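Local coordinates for uncharacterized protein (PDB 4XM2) that is uncharacterised but probably acts as a zinc-dependent deacetylase of the GlcNAc-PI de-N-acetylase (LmbE-like) family, removing acetyl groups from N-acetylated sugars, at residues E38-D43 with E146-H151. Numbering follows the deposited sequence.
With ZN (zinc ion), chain J.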
ATOM      1  N   GLU D  38     -14.220 -11.613  16.244  1.00 32.72           N
ATOM      2  CA  GLU D  38     -14.874 -12.221  15.100  1.00 33.72           C
ATOM      3  C   GLU D  38     -14.613 -11.453  13.814  1.00 33.79           C
ATOM      4  O   GLU D  38     -14.508 -10.219  13.848  1.00 35.92           O
ATOM      5  CB  GLU D  38     -16.397 -12.425  15.300  1.00 33.35           C
ATOM      6  CG  GLU D  38     -17.158 -11.187  15.687  1.00 34.24           C
ATOM      7  CD  GLU D  38     -18.658 -11.414  15.776  1.00 37.61           C
ATOM      8  OE1 GLU D  38     -19.095 -12.582  15.752  1.00 40.40           O
ATOM      9  OE2 GLU D  38     -19.409 -10.417  15.858  1.00 37.14           O
ATOM     10  N   PRO D  39     -14.488 -12.161  12.678  1.00 33.93           N
ATOM     11  CA  PRO D  39     -14.282 -11.464  11.357  1.00 33.93           C
ATOM     12  C   PRO D  39     -15.519 -10.728  10.860  1.00 34.67           C
ATOM     13  O   PRO D  39     -15.398  -9.648  10.276  1.00 34.03           O
ATOM     14  CB  PRO D  39     -13.945 -12.594  10.402  1.00 33.71           C
ATOM     15  CG  PRO D  39     -13.525 -13.788  11.333  1.00 33.72           C
ATOM     16  CD  PRO D  39     -14.258 -13.620  12.602  1.00 33.00           C
ATOM     17  N   HIS D  40     -16.700 -11.317  11.081  1.00 35.39           N
ATOM     18  CA  HIS D  40     -17.978 -10.726  10.647  1.00 36.00           C
ATOM     19  C   HIS D  40     -18.978 -10.835  11.784  1.00 36.01           C
ATOM     20  O   HIS D  40     -18.753 -11.602  12.699  1.00 35.49           O
ATOM     21  CB  HIS D  40     -18.557 -11.479   9.435  1.00 35.90           C
ATOM     22  CG  HIS D  40     -17.630 -11.529   8.271  1.00 38.90           C
ATOM     23  ND1 HIS D  40     -16.952 -12.674   7.918  1.00 37.97           N
ATOM     24  CD2 HIS D  40     -17.187 -10.549   7.437  1.00 39.13           C
ATOM     25  CE1 HIS D  40     -16.166 -12.408   6.881  1.00 39.90           C
ATOM     26  NE2 HIS D  40     -16.281 -11.123   6.582  1.00 38.28           N
ATOM     27  N   PRO D  41     -20.087 -10.082  11.703  1.00 35.59           N
ATOM     28  CA  PRO D  41     -21.269 -10.321  12.536  1.00 36.80           C
ATOM     29  C   PRO D  41     -21.827 -11.708  12.299  1.00 36.97           C
ATOM     30  O   PRO D  41     -22.307 -11.996  11.181  1.00 37.44           O
ATOM     31  CB  PRO D  41     -22.299  -9.296  12.026  1.00 37.39           C
ATOM     32  CG  PRO D  41     -21.455  -8.228  11.304  1.00 35.81           C
ATOM     33  CD  PRO D  41     -20.284  -8.983  10.748  1.00 35.35           C
ATOM     34  N   ASP D  42     -21.777 -12.536  13.345  1.00 36.98           N
ATOM     35  CA  ASP D  42     -22.248 -13.922  13.324  1.00 37.78           C
ATOM     36  C   ASP D  42     -21.172 -14.965  13.547  1.00 38.39           C
ATOM     37  O   ASP D  42     -21.506 -16.114  13.825  1.00 38.91           O
ATOM     38  CB  ASP D  42     -23.163 -14.265  12.112  1.00 38.20           C
ATOM     39  CG  ASP D  42     -22.373 -14.645  10.797  1.00 41.12           C
ATOM     40  OD1 ASP D  42     -21.148 -14.884  10.837  1.00 41.11           O
ATOM     41  OD2 ASP D  42     -23.027 -14.714   9.712  1.00 40.97           O
ATOM     42  N   ASP D  43     -19.888 -14.604  13.500  1.00 38.12           N
ATOM     43  CA  ASP D  43     -18.885 -15.680  13.661  1.00 39.46           C
ATOM     44  C   ASP D  43     -18.703 -16.195  15.065  1.00 39.39           C
ATOM     45  O   ASP D  43     -18.619 -17.406  15.250  1.00 38.61           O
ATOM     46  CB  ASP D  43     -17.534 -15.374  13.020  1.00 39.29           C
ATOM     47  CG  ASP D  43     -17.638 -15.320  11.545  1.00 41.50           C
ATOM     48  OD1 ASP D  43     -17.873 -16.381  10.939  1.00 41.34           O
ATOM     49  OD2 ASP D  43     -17.521 -14.199  11.004  1.00 46.66           O
ATOM     50  N   GLU D 146      -9.503 -22.561   4.056  1.00 30.41           N
ATOM     51  CA  GLU D 146     -10.212 -21.337   4.440  1.00 28.57           C
ATOM     52  C   GLU D 146      -9.941 -20.276   3.379  1.00 29.78           C
ATOM     53  O   GLU D 146      -8.801 -19.835   3.155  1.00 28.23           O
ATOM     54  CB  GLU D 146      -9.704 -20.851   5.787  1.00 27.97           C
ATOM     55  CG  GLU D 146     -10.412 -19.557   6.276  1.00 29.12           C
ATOM     56  CD  GLU D 146     -11.904 -19.550   6.053  1.00 29.87           C
ATOM     57  OE1 GLU D 146     -12.385 -18.854   5.129  1.00 32.61           O
ATOM     58  OE2 GLU D 146     -12.616 -20.233   6.825  1.00 31.92           O
ATOM     59  N   SER D 147     -11.001 -19.860   2.739  1.00 29.83           N
ATOM     60  CA  SER D 147     -10.901 -19.030   1.580  1.00 32.02           C
ATOM     61  C   SER D 147     -11.312 -17.613   1.836  1.00 30.87           C
ATOM     62  O   SER D 147     -11.249 -16.802   0.925  1.00 30.59           O
ATOM     63  CB  SER D 147     -11.794 -19.622   0.465  1.00 32.05           C
ATOM     64  OG  SER D 147     -11.098 -20.765  -0.010  1.00 37.17           O
ATOM     65  N   HIS D 148     -11.750 -17.286   3.043  1.00 30.11           N
ATOM     66  CA  HIS D 148     -12.031 -15.875   3.281  1.00 28.81           C
ATOM     67  C   HIS D 148     -10.833 -15.114   3.835  1.00 27.81           C
ATOM     68  O   HIS D 148     -10.476 -15.311   4.997  1.00 28.33           O
ATOM     69  CB  HIS D 148     -13.234 -15.658   4.207  1.00 27.62           C
ATOM     70  CG  HIS D 148     -13.936 -14.364   3.958  1.00 27.76           C
ATOM     71  ND1 HIS D 148     -15.281 -14.294   3.641  1.00 29.62           N
ATOM     72  CD2 HIS D 148     -13.466 -13.092   3.880  1.00 27.88           C
ATOM     73  CE1 HIS D 148     -15.618 -13.030   3.425  1.00 29.84           C
ATOM     74  NE2 HIS D 148     -14.531 -12.281   3.545  1.00 29.60           N
ATOM     75  N   PRO D 149     -10.282 -14.143   3.063  1.00 27.87           N
ATOM     76  CA  PRO D 149      -9.118 -13.398   3.586  1.00 27.89           C
ATOM     77  C   PRO D 149      -9.376 -12.738   4.925  1.00 28.21           C
ATOM     78  O   PRO D 149      -8.467 -12.735   5.747  1.00 28.16           O
ATOM     79  CB  PRO D 149      -8.838 -12.325   2.512  1.00 27.12           C
ATOM     80  CG  PRO D 149     -10.082 -12.221   1.764  1.00 27.68           C
ATOM     81  CD  PRO D 149     -10.670 -13.625   1.744  1.00 27.31           C
ATOM     82  N   ASP D 150     -10.577 -12.173   5.120  1.00 27.37           N
ATOM     83  CA  ASP D 150     -10.986 -11.552   6.390  1.00 27.81           C
ATOM     84  C   ASP D 150     -10.838 -12.531   7.564  1.00 28.39           C
ATOM     85  O   ASP D 150     -10.547 -12.106   8.685  1.00 29.16           O
ATOM     86  CB  ASP D 150     -12.485 -11.135   6.376  1.00 28.15           C
ATOM     87  CG  ASP D 150     -12.806  -9.917   5.466  1.00 29.16           C
ATOM     88  OD1 ASP D 150     -11.900  -9.193   5.044  1.00 31.06           O
ATOM     89  OD2 ASP D 150     -14.025  -9.664   5.176  1.00 32.07           O
ATOM     90  N   HIS D 151     -11.031 -13.833   7.310  1.00 27.48           N
ATOM     91  CA  HIS D 151     -10.929 -14.859   8.357  1.00 28.07           C
ATOM     92  C   HIS D 151      -9.498 -15.151   8.649  1.00 27.45           C
ATOM     93  O   HIS D 151      -9.036 -15.079   9.782  1.00 29.54           O
ATOM     94  CB  HIS D 151     -11.646 -16.173   7.940  1.00 26.07           C
ATOM     95  CG  HIS D 151     -13.090 -16.182   8.292  1.00 30.54           C
ATOM     96  ND1 HIS D 151     -13.635 -17.117   9.162  1.00 29.03           N
ATOM     97  CD2 HIS D 151     -14.098 -15.322   7.967  1.00 27.76           C
ATOM     98  CE1 HIS D 151     -14.914 -16.838   9.330  1.00 31.79           C
ATOM     99  NE2 HIS D 151     -15.226 -15.775   8.611  1.00 26.63           N
TER
HETATM  100 ZN    ZN J 301     -17.245 -14.693   8.688  1.00 47.19          ZN
HETATM  101  O   HOH W   1     -19.568 -15.075   8.713  1.00 39.72           O
HETATM  102  O   HOH W   2     -18.172 -15.317   6.896  1.00 49.82           O
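D150 OD2 is gripped by three N-H groups: NE2 of H40, 3.0 Å away, the backbone N of T112, and, weakly, NE2 of H148. The two segments build a zinc site like that of the LmbE-like (GlcNAc-PI de-N-acetylase) family, probably that of a deacetylase, in which the H-P-D-D motif after strand 33-38 meets the H-P-D-H motif opening helix 149-164, above the C-terminal edge of a parallel Rossmann-like sheet. Zinc is held by ND1 of H40 at 2.2 Å, OD2 of D43 and NE2 of H151, and two waters bring the ligands to five. D150 is thus second shell: its carboxylate offers OD2 through the anti lone pair, 21° out of the H40 imidazole plane, and probably fixes that ring's rotation and polarises it, while OD1 accepts a bond from N of L114. H148 presents a ring face to the edge of H40, planes at 60°, with the two CE1 atoms 3.6 Å apart. Its CG lies anti to the backbone N (chi1 -152°), which carries the ring across to H40. With an alanine here the edge-to-face partner and the weak bond to D150 are gone, and the H40 ring is likely to tilt more freely. P39 lies over one face of H151: its CG sits 3.7 Å from the ring centroid, almost on the normal, a CH-pi contact. H259 of the second subunit also stacks edge-to-face with H151, placing the site close to a subunit interface. D43 OD2, besides binding zinc, accepts the backbone N of H40 at 3.0 Å, bracing the type II turn from H40 to D43. Its other oxygen, OD1, is hydrogen-bonded to Y191 OH and accepts a hydrogen bond from one zinc-bound water, which also donates to D42 OD1 at 2.7 Å.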